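Local coordinates for ABC transporter substrate binding protein (Ribose) (Agrobacterium vitis, PDB 4WUT), which probably serves as the solute-binding component of an ABC sugar importer and is seen here holding beta-D-fucopyranose, at residues I68-E76 and L88-A99; T150-A161 and K182-S193. All blocks are in the same frame, centred on the assembly; numbering follows the deposited sequence.

Contact 1. Residues I68-E76 and L88-A99; sequences IADQVNMVE and LAPSDPDALVPA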
loop_
_atom_site.group_PDB
_atom_site.type_symbol
_atom_site.label_atom_id
_atom_site.label_comp_id
_atom_site.label_asym_id
_atom_site.label_seq_id
_atom_site.Cartn_x
_atom_site.Cartn_y
_atom_site.Cartn_z
ATOM N N ILE A 68 13.461 -4.059 -7.528
ATOM C CA ILE A 68 12.564 -4.849 -8.350
ATOM C C ILE A 68 13.219 -6.142 -8.828
ATOM O O ILE A 68 12.625 -7.232 -8.735
ATOM C CB ILE A 68 12.093 -4.057 -9.593
ATOM C CG1 ILE A 68 11.627 -2.653 -9.233
ATOM C CG2 ILE A 68 11.013 -4.793 -10.310
ATOM C CD1 ILE A 68 10.593 -2.645 -8.194
ATOM N N ALA A 69 14.432 -6.025 -9.322
ATOM C CA ALA A 69 15.141 -7.202 -9.808
ATOM C C ALA A 69 15.317 -8.230 -8.694
ATOM O O ALA A 69 15.234 -9.438 -8.923
ATOM C CB ALA A 69 16.476 -6.820 -10.381
ATOM N N ASP A 70 15.569 -7.749 -7.481
ATOM C CA ASP A 70 15.715 -8.654 -6.354
ATOM C C ASP A 70 14.425 -9.410 -6.093
ATOM O O ASP A 70 14.458 -10.585 -5.731
ATOM C CB ASP A 70 16.141 -7.890 -5.098
ATOM C CG ASP A 70 17.614 -7.539 -5.091
ATOM O OD1 ASP A 70 18.389 -8.087 -5.912
ATOM O OD2 ASP A 70 18.011 -6.722 -4.232
ATOM N N GLN A 71 13.274 -8.740 -6.241
ATOM C CA GLN A 71 12.012 -9.435 -6.038
ATOM C C GLN A 71 11.749 -10.457 -7.144
ATOM O O GLN A 71 11.259 -11.546 -6.869
ATOM C CB GLN A 71 10.824 -8.473 -5.889
ATOM C CG GLN A 71 9.652 -9.172 -5.220
ATOM C CD GLN A 71 8.350 -8.428 -5.338
ATOM O OE1 GLN A 71 7.921 -8.045 -6.433
ATOM N NE2 GLN A 71 7.685 -8.261 -4.210
ATOM N N VAL A 72 12.062 -10.099 -8.387
ATOM C CA VAL A 72 11.945 -11.040 -9.489
ATOM C C VAL A 72 12.757 -12.303 -9.174
ATOM O O VAL A 72 12.293 -13.422 -9.316
ATOM C CB VAL A 72 12.450 -10.418 -10.795
ATOM C CG1 VAL A 72 12.632 -11.472 -11.886
ATOM C CG2 VAL A 72 11.496 -9.293 -11.284
ATOM N N ASN A 73 13.996 -12.111 -8.754
ATOM C CA ASN A 73 14.844 -13.233 -8.391
ATOM C C ASN A 73 14.198 -14.147 -7.323
ATOM O O ASN A 73 14.250 -15.386 -7.429
ATOM C CB ASN A 73 16.209 -12.686 -7.958
ATOM C CG ASN A 73 17.134 -13.754 -7.459
ATOM O OD1 ASN A 73 17.154 -14.066 -6.265
ATOM N ND2 ASN A 73 17.933 -14.308 -8.361
HETATM N N MSE A 74 13.570 -13.547 -6.315
HETATM C CA MSE A 74 12.882 -14.312 -5.278
HETATM C C MSE A 74 11.745 -15.160 -5.815
HETATM O O MSE A 74 11.585 -16.307 -5.420
HETATM C CB MSE A 74 12.345 -13.403 -4.188
HETATM C CG MSE A 74 13.423 -12.870 -3.328
HETATM SE SE MSE A 74 12.663 -11.818 -1.859
HETATM C CE MSE A 74 14.347 -11.387 -0.979
ATOM N N VAL A 75 10.929 -14.583 -6.692
ATOM C CA VAL A 75 9.829 -15.341 -7.253
ATOM C C VAL A 75 10.360 -16.484 -8.162
ATOM O O VAL A 75 9.909 -17.641 -8.075
ATOM C CB VAL A 75 8.887 -14.415 -8.041
ATOM C CG1 VAL A 75 7.805 -15.226 -8.714
ATOM C CG2 VAL A 75 8.292 -13.335 -7.143
ATOM N N GLU A 76 11.352 -16.182 -8.997
ATOM C CA GLU A 76 11.949 -17.202 -9.843
ATOM C C GLU A 76 12.472 -18.343 -8.998
ATOM O O GLU A 76 12.330 -19.510 -9.346
ATOM C CB GLU A 76 13.127 -16.621 -10.620
ATOM C CG GLU A 76 12.741 -15.681 -11.733
ATOM C CD GLU A 76 13.968 -15.028 -12.348
ATOM O OE1 GLU A 76 15.094 -15.166 -11.781
ATOM O OE2 GLU A 76 13.817 -14.364 -13.387
ATOM N N LEU A 88 2.024 -13.136 -3.546
ATOM C CA LEU A 88 2.960 -12.118 -4.037
ATOM C C LEU A 88 2.351 -10.724 -4.003
ATOM O O LEU A 88 1.239 -10.531 -4.507
ATOM C CB LEU A 88 3.352 -12.426 -5.482
ATOM C CG LEU A 88 4.249 -11.403 -6.190
ATOM C CD1 LEU A 88 5.621 -11.251 -5.511
ATOM C CD2 LEU A 88 4.404 -11.809 -7.647
ATOM N N ALA A 89 3.069 -9.768 -3.408
ATOM C CA ALA A 89 2.778 -8.343 -3.554
ATOM C C ALA A 89 3.828 -7.775 -4.507
ATOM O O ALA A 89 4.952 -7.446 -4.087
ATOM C CB ALA A 89 2.836 -7.621 -2.228
ATOM N N PRO A 90 3.497 -7.698 -5.792
ATOM C CA PRO A 90 4.538 -7.407 -6.787
ATOM C C PRO A 90 5.005 -5.974 -6.699
ATOM O O PRO A 90 4.181 -5.060 -6.628
ATOM C CB PRO A 90 3.842 -7.662 -8.128
ATOM C CG PRO A 90 2.411 -7.489 -7.828
ATOM C CD PRO A 90 2.206 -7.996 -6.433
ATOM N N SER A 91 6.325 -5.762 -6.734
ATOM C CA SER A 91 6.883 -4.424 -6.617
ATOM C C SER A 91 6.735 -3.600 -7.902
ATOM O O SER A 91 6.912 -2.374 -7.875
ATOM C CB SER A 91 8.340 -4.500 -6.202
ATOM O OG SER A 91 8.426 -5.111 -4.926
ATOM N N ASP A 92 6.408 -4.275 -9.000
ATOM C CA ASP A 92 6.176 -3.620 -10.287
ATOM C C ASP A 92 5.135 -4.438 -11.054
ATOM O O ASP A 92 5.168 -5.671 -10.989
ATOM C CB ASP A 92 7.465 -3.521 -11.114
ATOM C CG ASP A 92 7.278 -2.664 -12.365
ATOM O OD1 ASP A 92 7.357 -1.430 -12.213
ATOM O OD2 ASP A 92 7.021 -3.212 -13.474
ATOM N N PRO A 93 4.182 -3.778 -11.745
ATOM C CA PRO A 93 3.131 -4.558 -12.392
ATOM C C PRO A 93 3.552 -5.254 -13.676
ATOM O O PRO A 93 2.863 -6.172 -14.101
ATOM C CB PRO A 93 2.040 -3.511 -12.663
ATOM C CG PRO A 93 2.724 -2.210 -12.700
ATOM C CD PRO A 93 3.905 -2.331 -11.772
ATOM N N ASP A 94 4.668 -4.837 -14.240
ATOM C CA ASP A 94 5.174 -5.406 -15.479
ATOM C C ASP A 94 6.396 -6.308 -15.284
ATOM O O ASP A 94 6.469 -7.401 -15.864
ATOM C CB ASP A 94 5.485 -4.271 -16.452
ATOM C CG ASP A 94 4.251 -3.488 -16.828
ATOM O OD1 ASP A 94 3.381 -4.070 -17.500
ATOM O OD2 ASP A 94 4.148 -2.298 -16.447
ATOM N N ALA A 95 7.359 -5.856 -14.491
ATOM C CA ALA A 95 8.592 -6.604 -14.328
ATOM C C ALA A 95 8.372 -7.973 -13.728
ATOM O O ALA A 95 9.197 -8.869 -13.950
ATOM C CB ALA A 95 9.579 -5.827 -13.485
ATOM N N LEU A 96 7.301 -8.144 -12.949
ATOM C CA LEU A 96 7.047 -9.424 -12.289
ATOM C C LEU A 96 6.227 -10.415 -13.137
ATOM O O LEU A 96 6.097 -11.587 -12.778
ATOM C CB LEU A 96 6.325 -9.207 -10.955
ATOM C CG LEU A 96 7.224 -8.887 -9.741
ATOM C CD1 LEU A 96 8.020 -10.141 -9.355
ATOM C CD2 LEU A 96 8.141 -7.698 -9.962
ATOM N N VAL A 97 5.723 -9.965 -14.284
ATOM C CA VAL A 97 4.887 -10.836 -15.109
ATOM C C VAL A 97 5.596 -12.106 -15.606
ATOM O O VAL A 97 5.041 -13.194 -15.503
ATOM C CB VAL A 97 4.268 -10.073 -16.264
ATOM C CG1 VAL A 97 3.490 -11.041 -17.148
ATOM C CG2 VAL A 97 3.358 -8.986 -15.721
ATOM N N PRO A 98 6.836 -11.987 -16.116
ATOM C CA PRO A 98 7.486 -13.207 -16.608
ATOM C C PRO A 98 7.682 -14.279 -15.539
ATOM O O PRO A 98 7.502 -15.459 -15.836
ATOM C CB PRO A 98 8.828 -12.687 -17.127
ATOM C CG PRO A 98 8.525 -11.296 -17.539
ATOM C CD PRO A 98 7.593 -10.784 -16.504
ATOM N N ALA A 99 8.006 -13.878 -14.310
ATOM C CA ALA A 99 8.194 -14.852 -13.242
ATOM C C ALA A 99 6.877 -15.488 -12.817
ATOM O O ALA A 99 6.821 -16.683 -12.519
ATOM C CB ALA A 99 8.891 -14.195 -12.053
#
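The amide of Q71 meets the backbone just past the end of strand 85-88 with two hydrogen bonds. S91 N donates to Q71 OE1 at 2.8 Å, tilted 25° from the carbonyl plane of the amide. Q71 NE2 donates to A89 O at 2.9 Å and lies above the plane of that carbonyl. NE2 has a second acceptor, V30 O, just after strand 25-29. Together these bonds fix the rotation of the buried amide. Q71 reaches this backbone because CG is anti to the backbone N (chi1 -161°) and the chain runs extended beyond it.

This is part of the Rossmann-like lobe of a periplasmic binding protein. Helix 68-80 packs against the connection from strand 85-88 to helix 97-105.

Apolar contacts flank the amide. I68 CD1 touches S91 CB at 3.5 Å, while its CG2 branch meets A95 CB at 3.6 Å. L96 spreads its two methyls, CD1 to V75 CG2 and CD2 to V72 CG2. The V75 and L88 side chains cross at about a right angle, CG2 against CD1, and V75 CG1 packs on A99 CB at 3.7 Å.

Within the connection, D92 OD2 accepts from D94 N at 3.0 Å, which closes an Asx turn, and from A95 N at 2.9 Å.

Contact 2. Residues T150-A161 and K182-S193; sequences TEGKIAVMSYVA and KLQIVGPYYSQS
I154 and its neighbours in strand 153-158 pair in parallel with strand 184-190. I154 N donates to Q184 O at 2.9 Å, and I154 O accepts from V186 N. The register slips by one between A155 and M157, a beta bulge at G187 and the cis peptide before P188. Pairing resumes as Y189 N donates to V156 O and S158 N to Y189 O, the latter at 2.7 Å. Water 1 joins G152 N to K182 O.

Side chains pack along both faces. V156 CG2 meets I185 CG2 at 3.7 Å, on the face with I154. On the other face the chain of M157, a selenomethionine, is bent at chi2 and chi3, which brings SE obliquely to the Y189 ring, 3.9 Å from CD2, a Met-aromatic contact. K153 lies alongside Q184, and its NZ reaches N209 by a hydrogen bond and D211 by a salt bridge.

A161 CB sits over one face of the Y190 ring, 3.6 Å from its centroid, as a CH-pi contact. Y159 CB touches S193 OG at 3.4 Å; the S193 hydroxyl is hydrogen-bonded to E65 and N219. Y159 itself lines the fucose pocket. The two strands and helix 164-180 form a right-handed beta-alpha-beta crossover, the repeating unit of this family's Rossmann-like lobes.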
loop_
_atom_site.group_PDB
_atom_site.type_symbol
_atom_site.label_atom_id
_atom_site.label_comp_id
_atom_site.label_asym_id
_atom_site.label_seq_id
_atom_site.Cartn_x
_atom_site.Cartn_y
_atom_site.Cartn_z
ATOM N N THR A 150 -11.205 24.741 -2.605
ATOM C CA THR A 150 -11.038 24.379 -4.004
ATOM C C THR A 150 -10.039 25.259 -4.755
ATOM O O THR A 150 -9.845 25.068 -5.965
ATOM C CB THR A 150 -12.413 24.425 -4.729
ATOM O OG1 THR A 150 -13.069 25.669 -4.456
ATOM C CG2 THR A 150 -13.294 23.277 -4.263
ATOM N N GLU A 151 -9.394 26.188 -4.047
ATOM C CA GLU A 151 -8.408 27.099 -4.632
ATOM C C GLU A 151 -7.104 27.027 -3.840
ATOM O O GLU A 151 -7.111 26.939 -2.619
ATOM C CB GLU A 151 -8.926 28.545 -4.634
ATOM C CG GLU A 151 -10.158 28.766 -5.479
ATOM C CD GLU A 151 -10.840 30.100 -5.187
ATOM O OE1 GLU A 151 -10.137 31.093 -4.906
ATOM O OE2 GLU A 151 -12.087 30.160 -5.226
ATOM N N GLY A 152 -5.978 27.050 -4.534
ATOM C CA GLY A 152 -4.691 27.032 -3.866
ATOM C C GLY A 152 -3.846 25.885 -4.356
ATOM O O GLY A 152 -4.174 25.196 -5.328
ATOM N N LYS A 153 -2.761 25.647 -3.634
ATOM C CA LYS A 153 -1.758 24.675 -4.038
ATOM C C LYS A 153 -1.690 23.521 -3.039
ATOM O O LYS A 153 -1.701 23.745 -1.822
ATOM C CB LYS A 153 -0.396 25.349 -4.081
ATOM C CG LYS A 153 -0.225 26.403 -5.154
ATOM C CD LYS A 153 0.995 27.261 -4.872
ATOM C CE LYS A 153 2.225 26.730 -5.533
ATOM N NZ LYS A 153 3.469 27.437 -5.063
ATOM N N ILE A 154 -1.606 22.302 -3.548
ATOM C CA ILE A 154 -1.345 21.147 -2.707
ATOM C C ILE A 154 -0.209 20.324 -3.317
ATOM O O ILE A 154 0.023 20.395 -4.521
ATOM C CB ILE A 154 -2.576 20.257 -2.510
ATOM C CG1 ILE A 154 -3.020 19.655 -3.839
ATOM C CG2 ILE A 154 -3.709 21.033 -1.796
ATOM C CD1 ILE A 154 -4.108 18.593 -3.676
ATOM N N ALA A 155 0.487 19.562 -2.487
ATOM C CA ALA A 155 1.592 18.721 -2.945
ATOM C C ALA A 155 1.244 17.257 -2.861
ATOM O O ALA A 155 0.555 16.822 -1.937
ATOM C CB ALA A 155 2.826 18.988 -2.102
ATOM N N VAL A 156 1.751 16.475 -3.820
ATOM C CA VAL A 156 1.560 15.035 -3.832
ATOM C C VAL A 156 2.910 14.353 -3.620
ATOM O O VAL A 156 3.815 14.446 -4.480
ATOM C CB VAL A 156 0.944 14.559 -5.158
ATOM C CG1 VAL A 156 0.940 13.049 -5.213
ATOM C CG2 VAL A 156 -0.466 15.114 -5.276
HETATM N N MSE A 157 3.027 13.684 -2.481
HETATM C CA MSE A 157 4.206 12.903 -2.101
HETATM C C MSE A 157 3.872 11.438 -2.330
HETATM O O MSE A 157 3.096 10.812 -1.582
HETATM C CB MSE A 157 4.566 13.135 -0.621
HETATM C CG MSE A 157 4.474 14.598 -0.186
HETATM SE SE MSE A 157 5.435 15.892 -1.314
HETATM C CE MSE A 157 7.236 15.415 -0.917
ATOM N N SER A 158 4.469 10.874 -3.385
ATOM C CA SER A 158 4.236 9.490 -3.730
ATOM C C SER A 158 5.478 8.646 -3.420
ATOM O O SER A 158 6.397 9.117 -2.773
ATOM C CB SER A 158 3.819 9.381 -5.188
ATOM O OG SER A 158 3.424 8.048 -5.485
ATOM N N TYR A 159 5.431 7.381 -3.815
ATOM C CA TYR A 159 6.422 6.419 -3.361
ATOM C C TYR A 159 7.217 5.863 -4.534
ATOM O O TYR A 159 8.255 6.417 -4.884
ATOM C CB TYR A 159 5.799 5.323 -2.451
ATOM C CG TYR A 159 4.482 4.712 -2.799
ATOM C CD1 TYR A 159 3.299 5.429 -2.649
ATOM C CD2 TYR A 159 4.383 3.372 -3.150
ATOM C CE1 TYR A 159 2.079 4.867 -2.905
ATOM C CE2 TYR A 159 3.160 2.796 -3.399
ATOM C CZ TYR A 159 2.007 3.549 -3.276
ATOM O OH TYR A 159 0.785 2.984 -3.518
ATOM N N VAL A 160 6.741 4.770 -5.120
ATOM C CA VAL A 160 7.416 4.177 -6.285
ATOM C C VAL A 160 6.534 4.386 -7.501
ATOM O O VAL A 160 5.406 3.862 -7.567
ATOM C CB VAL A 160 7.712 2.675 -6.064
ATOM C CG1 VAL A 160 8.333 2.041 -7.318
ATOM C CG2 VAL A 160 8.667 2.458 -4.866
ATOM N N ALA A 161 7.017 5.171 -8.458
ATOM C CA ALA A 161 6.197 5.540 -9.609
ATOM C C ALA A 161 5.818 4.289 -10.394
ATOM O O ALA A 161 6.682 3.511 -10.818
ATOM C CB ALA A 161 6.948 6.506 -10.495
ATOM N N LYS A 182 -10.066 23.650 -8.481
ATOM C CA LYS A 182 -9.014 24.239 -9.293
ATOM C C LYS A 182 -7.695 24.289 -8.494
ATOM O O LYS A 182 -6.847 25.138 -8.735
ATOM C CB LYS A 182 -9.404 25.611 -9.857
ATOM C CG LYS A 182 -10.156 26.539 -8.922
ATOM C CD LYS A 182 -10.284 27.931 -9.538
ATOM C CE LYS A 182 -11.133 27.938 -10.793
ATOM N NZ LYS A 182 -12.580 27.696 -10.512
ATOM N N LEU A 183 -7.540 23.366 -7.548
ATOM C CA LEU A 183 -6.271 23.237 -6.829
ATOM C C LEU A 183 -5.146 22.910 -7.791
ATOM O O LEU A 183 -5.312 22.130 -8.738
ATOM C CB LEU A 183 -6.352 22.168 -5.744
ATOM C CG LEU A 183 -7.340 22.433 -4.608
ATOM C CD1 LEU A 183 -7.627 21.198 -3.741
ATOM C CD2 LEU A 183 -6.868 23.592 -3.734
ATOM N N GLN A 184 -4.001 23.532 -7.531
ATOM C CA GLN A 184 -2.782 23.300 -8.296
ATOM C C GLN A 184 -1.963 22.241 -7.615
ATOM O O GLN A 184 -1.678 22.375 -6.431
ATOM C CB GLN A 184 -1.965 24.586 -8.365
ATOM C CG GLN A 184 -0.602 24.413 -8.982
ATOM C CD GLN A 184 0.167 25.720 -9.086
ATOM O OE1 GLN A 184 -0.423 26.809 -9.078
ATOM N NE2 GLN A 184 1.495 25.617 -9.179
ATOM N N ILE A 185 -1.570 21.204 -8.349
ATOM C CA ILE A 185 -0.785 20.128 -7.777
ATOM C C ILE A 185 0.706 20.382 -8.005
ATOM O O ILE A 185 1.138 20.638 -9.127
ATOM C CB ILE A 185 -1.198 18.771 -8.348
ATOM C CG1 ILE A 185 -2.605 18.405 -7.851
ATOM C CG2 ILE A 185 -0.194 17.684 -7.965
ATOM C CD1 ILE A 185 -3.225 17.246 -8.573
ATOM N N VAL A 186 1.464 20.385 -6.910
ATOM C CA VAL A 186 2.924 20.425 -6.904
ATOM C C VAL A 186 3.417 18.979 -6.752
ATOM O O VAL A 186 2.911 18.216 -5.927
ATOM C CB VAL A 186 3.417 21.247 -5.693
ATOM C CG1 VAL A 186 4.931 21.335 -5.689
ATOM C CG2 VAL A 186 2.778 22.642 -5.704
ATOM N N GLY A 187 4.409 18.592 -7.549
ATOM C CA GLY A 187 4.785 17.192 -7.616
ATOM C C GLY A 187 4.133 16.524 -8.808
ATOM O O GLY A 187 3.753 17.202 -9.780
ATOM N N PRO A 188 3.986 15.200 -8.756
ATOM C CA PRO A 188 4.348 14.297 -7.659
ATOM C C PRO A 188 5.836 14.140 -7.439
ATOM O O PRO A 188 6.672 14.292 -8.367
ATOM C CB PRO A 188 3.744 12.967 -8.084
ATOM C CG PRO A 188 3.765 13.029 -9.596
ATOM C CD PRO A 188 3.430 14.467 -9.905
ATOM N N TYR A 189 6.167 13.860 -6.188
ATOM C CA TYR A 189 7.513 13.485 -5.806
ATOM C C TYR A 189 7.490 11.999 -5.475
ATOM O O TYR A 189 6.425 11.432 -5.166
ATOM C CB TYR A 189 7.984 14.353 -4.637
ATOM C CG TYR A 189 8.039 15.803 -5.048
ATOM C CD1 TYR A 189 9.093 16.294 -5.805
ATOM C CD2 TYR A 189 7.000 16.669 -4.749
ATOM C CE1 TYR A 189 9.120 17.620 -6.223
ATOM C CE2 TYR A 189 7.026 17.980 -5.177
ATOM C CZ TYR A 189 8.073 18.446 -5.905
ATOM O OH TYR A 189 8.078 19.748 -6.314
ATOM N N TYR A 190 8.642 11.340 -5.583
ATOM C CA TYR A 190 8.716 9.895 -5.364
ATOM C C TYR A 190 9.741 9.543 -4.310
ATOM O O TYR A 190 10.955 9.707 -4.527
ATOM C CB TYR A 190 8.974 9.151 -6.668
ATOM C CG TYR A 190 7.855 9.365 -7.676
ATOM C CD1 TYR A 190 6.623 8.729 -7.540
ATOM C CD2 TYR A 190 8.020 10.243 -8.725
ATOM C CE1 TYR A 190 5.602 8.941 -8.453
ATOM C CE2 TYR A 190 7.025 10.460 -9.646
ATOM C CZ TYR A 190 5.832 9.812 -9.523
ATOM O OH TYR A 190 4.845 10.067 -10.463
ATOM N N SER A 191 9.271 9.033 -3.181
ATOM C CA SER A 191 10.127 8.727 -2.039
ATOM C C SER A 191 10.845 7.386 -2.156
ATOM O O SER A 191 11.723 7.084 -1.338
ATOM C CB SER A 191 9.323 8.634 -0.764
ATOM O OG SER A 191 8.486 7.497 -0.819
ATOM N N GLN A 192 10.473 6.568 -3.139
ATOM C CA GLN A 192 10.940 5.162 -3.244
ATOM C C GLN A 192 10.615 4.342 -1.972
ATOM O O GLN A 192 11.266 3.353 -1.642
ATOM C CB GLN A 192 12.439 5.064 -3.590
ATOM C CG GLN A 192 12.821 5.924 -4.773
ATOM C CD GLN A 192 12.035 5.572 -5.987
ATOM O OE1 GLN A 192 11.655 4.415 -6.180
ATOM N NE2 GLN A 192 11.787 6.559 -6.825
ATOM N N SER A 193 9.544 4.762 -1.288
ATOM C CA SER A 193 9.124 4.150 -0.011
ATOM C C SER A 193 10.196 4.218 1.093
ATOM O O SER A 193 10.238 3.382 2.001
ATOM C CB SER A 193 8.619 2.724 -0.195
ATOM O OG SER A 193 7.382 2.766 -0.916
HETATM O O HOH W 1 -6.012 27.299 -7.421
HETATM O O HOH W 2 10.058 5.710 -8.411
#

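Contacts 1 and 2 follow one another along the chain. Their centres are 27 Å apart; their nearest atoms come within about 5 Å but do not touch. Contact 1 joins a helix to a strand-to-helix connection, whereas contact 2 pairs two strands, 184-190 being one of the two edge strands of the sheet within this chain. Both approach the bound beta-D-fucopyranose, to different degrees. In contact 2 the side chain of Y159 is about 4 Å from the sugar. In contact 1 the side chain of A89 is about 7 Å from it, and neither segment holds a pocket residue. At the far end of contact 2, the side chain of K182 lies about 5 Å from a calcium ion.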